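Local coordinates for protein arginyl-trna synthetase (Thermus thermophilus, PDB 1IQ0) that probably catalyses the ATP-dependent joining of L-arginine to its cognate tRNA, releasing AMP and diphosphate, as a monomeric class I aminoacyl-tRNA synthetase, at residues A28-F41 and V74-L87. Residues are numbered along the deposited sequence; the frame is centred on the assembly and turned at random.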
# COMPACT_ATOMS: atom_id res chain seq x y z
N ALA A 28 15.70 13.56 -17.69
CA ALA A 28 15.74 14.23 -18.99
C ALA A 28 15.64 13.22 -20.13
O ALA A 28 15.97 12.05 -19.96
CB ALA A 28 17.02 15.05 -19.12
N PRO A 29 15.21 13.68 -21.32
CA PRO A 29 15.06 12.84 -22.51
C PRO A 29 16.21 11.87 -22.72
O PRO A 29 17.34 12.10 -22.26
CB PRO A 29 14.97 13.87 -23.64
CG PRO A 29 14.20 14.97 -22.99
CD PRO A 29 14.88 15.09 -21.63
N LYS A 30 15.92 10.77 -23.40
CA LYS A 30 16.91 9.73 -23.67
C LYS A 30 18.10 10.26 -24.47
O LYS A 30 17.99 10.52 -25.67
CB LYS A 30 16.26 8.56 -24.42
CG LYS A 30 15.14 7.89 -23.65
CD LYS A 30 14.57 6.71 -24.42
CE LYS A 30 13.45 6.04 -23.65
NZ LYS A 30 12.33 6.98 -23.37
N ASP A 31 19.23 10.40 -23.80
CA ASP A 31 20.46 10.89 -24.42
C ASP A 31 20.29 12.29 -25.01
O ASP A 31 20.50 12.51 -26.20
CB ASP A 31 20.92 9.92 -25.50
CG ASP A 31 21.33 8.57 -24.94
OD1 ASP A 31 22.23 8.54 -24.07
OD2 ASP A 31 20.76 7.54 -25.35
N LYS A 32 19.92 13.23 -24.15
CA LYS A 32 19.73 14.62 -24.55
C LYS A 32 20.54 15.53 -23.62
O LYS A 32 21.30 15.04 -22.78
CB LYS A 32 18.24 14.99 -24.51
CG LYS A 32 17.52 14.83 -25.84
CD LYS A 32 17.60 13.40 -26.36
CE LYS A 32 16.91 13.25 -27.71
NZ LYS A 32 16.97 11.84 -28.20
N PRO A 33 20.40 16.86 -23.76
CA PRO A 33 21.15 17.77 -22.89
C PRO A 33 20.92 17.61 -21.39
O PRO A 33 20.13 18.35 -20.80
CB PRO A 33 20.70 19.15 -23.39
CG PRO A 33 20.46 18.91 -24.84
CD PRO A 33 19.71 17.60 -24.82
N GLY A 34 21.60 16.65 -20.77
CA GLY A 34 21.46 16.48 -19.33
C GLY A 34 20.85 15.21 -18.79
O GLY A 34 20.40 14.33 -19.52
N ASP A 35 20.81 15.12 -17.46
CA ASP A 35 20.27 13.97 -16.77
C ASP A 35 18.90 14.26 -16.19
O ASP A 35 18.01 13.40 -16.19
CB ASP A 35 21.22 13.55 -15.66
CG ASP A 35 22.63 13.31 -16.17
OD1 ASP A 35 22.78 12.53 -17.14
OD2 ASP A 35 23.58 13.88 -15.62
N TYR A 36 18.73 15.48 -15.68
CA TYR A 36 17.48 15.91 -15.07
C TYR A 36 17.02 17.24 -15.64
O TYR A 36 17.82 18.08 -16.05
CB TYR A 36 17.65 16.06 -13.56
CG TYR A 36 17.89 14.75 -12.84
CD1 TYR A 36 19.12 14.47 -12.26
CD2 TYR A 36 16.89 13.79 -12.75
CE1 TYR A 36 19.35 13.26 -11.61
CE2 TYR A 36 17.11 12.58 -12.11
CZ TYR A 36 18.34 12.32 -11.54
OH TYR A 36 18.55 11.12 -10.90
N GLY A 37 15.71 17.44 -15.66
CA GLY A 37 15.16 18.67 -16.19
C GLY A 37 13.89 19.08 -15.48
O GLY A 37 13.20 18.27 -14.85
N VAL A 38 13.57 20.36 -15.57
CA VAL A 38 12.38 20.89 -14.95
C VAL A 38 11.60 21.65 -16.02
O VAL A 38 12.18 22.42 -16.80
CB VAL A 38 12.73 21.83 -13.78
CG1 VAL A 38 13.52 23.03 -14.29
CG2 VAL A 38 11.47 22.27 -13.08
N PRO A 39 10.28 21.42 -16.10
CA PRO A 39 9.45 22.10 -17.10
C PRO A 39 9.02 23.49 -16.60
O PRO A 39 8.73 23.66 -15.42
CB PRO A 39 8.27 21.16 -17.24
CG PRO A 39 8.07 20.71 -15.81
CD PRO A 39 9.49 20.44 -15.33
N LEU A 40 9.00 24.47 -17.50
CA LEU A 40 8.57 25.81 -17.12
C LEU A 40 7.41 26.25 -17.99
O LEU A 40 7.36 27.39 -18.47
CB LEU A 40 9.72 26.81 -17.24
CG LEU A 40 10.86 26.60 -16.24
CD1 LEU A 40 11.80 25.52 -16.77
CD2 LEU A 40 11.63 27.89 -16.05
N PHE A 41 6.47 25.34 -18.21
CA PHE A 41 5.29 25.61 -19.02
C PHE A 41 4.11 26.02 -18.15
O PHE A 41 3.31 26.87 -18.53
CB PHE A 41 4.94 24.36 -19.84
CG PHE A 41 6.05 23.89 -20.72
CD1 PHE A 41 6.45 24.64 -21.82
CD2 PHE A 41 6.73 22.71 -20.43
CE1 PHE A 41 7.51 24.23 -22.63
CE2 PHE A 41 7.79 22.29 -21.23
CZ PHE A 41 8.18 23.05 -22.33
N VAL A 74 16.71 24.42 -22.24
CA VAL A 74 16.38 23.73 -23.48
C VAL A 74 14.90 23.80 -23.84
O VAL A 74 14.09 23.05 -23.29
CB VAL A 74 16.80 22.25 -23.42
CG1 VAL A 74 16.56 21.58 -24.76
CG2 VAL A 74 18.26 22.14 -23.03
N GLY A 75 14.56 24.70 -24.76
CA GLY A 75 13.19 24.87 -25.20
C GLY A 75 12.09 24.61 -24.19
O GLY A 75 11.37 23.61 -24.28
N GLY A 76 11.95 25.51 -23.21
CA GLY A 76 10.91 25.34 -22.21
C GLY A 76 11.38 24.72 -20.91
O GLY A 76 10.90 25.09 -19.83
N TYR A 77 12.30 23.78 -21.00
CA TYR A 77 12.83 23.11 -19.82
C TYR A 77 14.19 23.69 -19.45
O TYR A 77 14.84 24.36 -20.25
CB TYR A 77 13.04 21.61 -20.07
CG TYR A 77 11.80 20.78 -20.32
CD1 TYR A 77 11.13 20.82 -21.54
CD2 TYR A 77 11.31 19.92 -19.33
CE1 TYR A 77 10.01 20.02 -21.78
CE2 TYR A 77 10.19 19.12 -19.56
CZ TYR A 77 9.54 19.18 -20.78
OH TYR A 77 8.43 18.39 -20.99
N LEU A 78 14.60 23.43 -18.21
CA LEU A 78 15.93 23.82 -17.76
C LEU A 78 16.52 22.47 -17.35
O LEU A 78 16.10 21.87 -16.36
CB LEU A 78 15.88 24.76 -16.55
CG LEU A 78 17.29 25.04 -15.99
CD1 LEU A 78 18.20 25.57 -17.09
CD2 LEU A 78 17.21 26.04 -14.85
N ASN A 79 17.47 21.98 -18.15
CA ASN A 79 18.09 20.69 -17.88
C ASN A 79 19.38 20.80 -17.10
O ASN A 79 20.07 21.82 -17.15
CB ASN A 79 18.34 19.93 -19.18
CG ASN A 79 17.06 19.55 -19.89
OD1 ASN A 79 16.04 19.29 -19.26
ND2 ASN A 79 17.12 19.49 -21.21
N PHE A 80 19.71 19.73 -16.38
CA PHE A 80 20.92 19.70 -15.59
C PHE A 80 21.78 18.48 -15.89
O PHE A 80 21.30 17.34 -15.86
CB PHE A 80 20.59 19.72 -14.09
CG PHE A 80 19.71 20.85 -13.68
CD1 PHE A 80 18.33 20.78 -13.85
CD2 PHE A 80 20.26 22.01 -13.13
CE1 PHE A 80 17.51 21.84 -13.48
CE2 PHE A 80 19.45 23.08 -12.76
CZ PHE A 80 18.06 23.00 -12.93
N ARG A 81 23.05 18.72 -16.18
CA ARG A 81 23.98 17.64 -16.43
C ARG A 81 24.76 17.51 -15.13
O ARG A 81 25.33 18.48 -14.64
CB ARG A 81 24.91 17.99 -17.60
CG ARG A 81 25.93 16.89 -17.95
CD ARG A 81 26.31 16.95 -19.43
NE ARG A 81 26.49 18.32 -19.90
CZ ARG A 81 27.52 19.10 -19.58
NH1 ARG A 81 28.49 18.65 -18.80
NH2 ARG A 81 27.57 20.35 -20.04
N LEU A 82 24.76 16.31 -14.56
CA LEU A 82 25.43 16.06 -13.30
C LEU A 82 26.92 15.76 -13.46
O LEU A 82 27.35 15.30 -14.52
CB LEU A 82 24.76 14.89 -12.57
CG LEU A 82 23.27 15.03 -12.25
CD1 LEU A 82 22.78 13.79 -11.51
CD2 LEU A 82 23.02 16.29 -11.42
N ARG A 83 27.69 16.03 -12.43
CA ARG A 83 29.11 15.71 -12.48
C ARG A 83 29.15 14.20 -12.28
O ARG A 83 28.61 13.68 -11.29
CB ARG A 83 29.89 16.41 -11.36
CG ARG A 83 29.94 17.93 -11.47
CD ARG A 83 31.04 18.48 -10.58
NE ARG A 83 30.96 17.93 -9.23
CZ ARG A 83 31.89 18.10 -8.30
NH1 ARG A 83 32.98 18.81 -8.56
NH2 ARG A 83 31.73 17.55 -7.10
N THR A 84 29.76 13.50 -13.21
CA THR A 84 29.83 12.05 -13.13
C THR A 84 30.29 11.52 -11.77
O THR A 84 29.67 10.62 -11.22
CB THR A 84 30.72 11.51 -14.26
OG1 THR A 84 30.13 11.89 -15.51
CG2 THR A 84 30.84 9.99 -14.19
N GLU A 85 31.36 12.10 -11.23
CA GLU A 85 31.88 11.68 -9.94
C GLU A 85 30.83 11.80 -8.83
O GLU A 85 30.61 10.86 -8.06
CB GLU A 85 33.10 12.51 -9.56
CG GLU A 85 33.69 12.15 -8.21
CD GLU A 85 34.76 13.12 -7.76
OE1 GLU A 85 35.35 12.90 -6.68
OE2 GLU A 85 35.01 14.12 -8.47
N ALA A 86 30.20 12.97 -8.74
CA ALA A 86 29.19 13.22 -7.72
C ALA A 86 28.02 12.26 -7.92
O ALA A 86 27.46 11.74 -6.95
CB ALA A 86 28.70 14.67 -7.80
N LEU A 87 27.66 12.03 -9.17
CA LEU A 87 26.57 11.12 -9.51
C LEU A 87 26.89 9.72 -8.96
O LEU A 87 26.07 9.11 -8.26
CB LEU A 87 26.42 11.09 -11.03
CG LEU A 87 25.27 10.35 -11.71
CD1 LEU A 87 25.23 10.78 -13.16
CD2 LEU A 87 25.46 8.83 -11.59
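Gly76 lies against the Phe41 ring, its CA 3.6 Å from Phe41 CZ, where a side chain would run into the ring; its O takes a weak hydrogen bond from Leu40 N. Tyr77 offers a ring face to the edge of Phe41, offset, with the planes at 79° and centroids 5.1 Å apart. Tyr77 CE2 meets Pro39 CB at 3.6 Å. An alanine in place of Tyr77 removes the ring that Phe41 and Pro39 pack on, and would probably leave a gap there and Phe41 freer to turn. Leu78 exchanges two backbone hydrogen bonds with Val38, whose CG1, between backbone N and carbonyl carbon (chi1 62°), reaches Leu78 CB at 3.7 Å. Asn79 puts OD1 3.3 Å from Gly37 CA, in the space a side chain there would need. Phe80 O accepts from both Asp35 N and Tyr36 N. Leu82 N gives a nearly straight bond (167°) to Asp35 OD2 on its anti side, somewhat out of the carboxylate plane, 2.9 Å away; Arg503 salt-bridges the same oxygen. Leu82 CD1 touches the Tyr36 ring edge. Strands 36-39 and 77-82 are the antiparallel central pair of the N-terminal domain's four-stranded sheet, with a classic beta bulge at Asp35 and Tyr36 opposite Phe80.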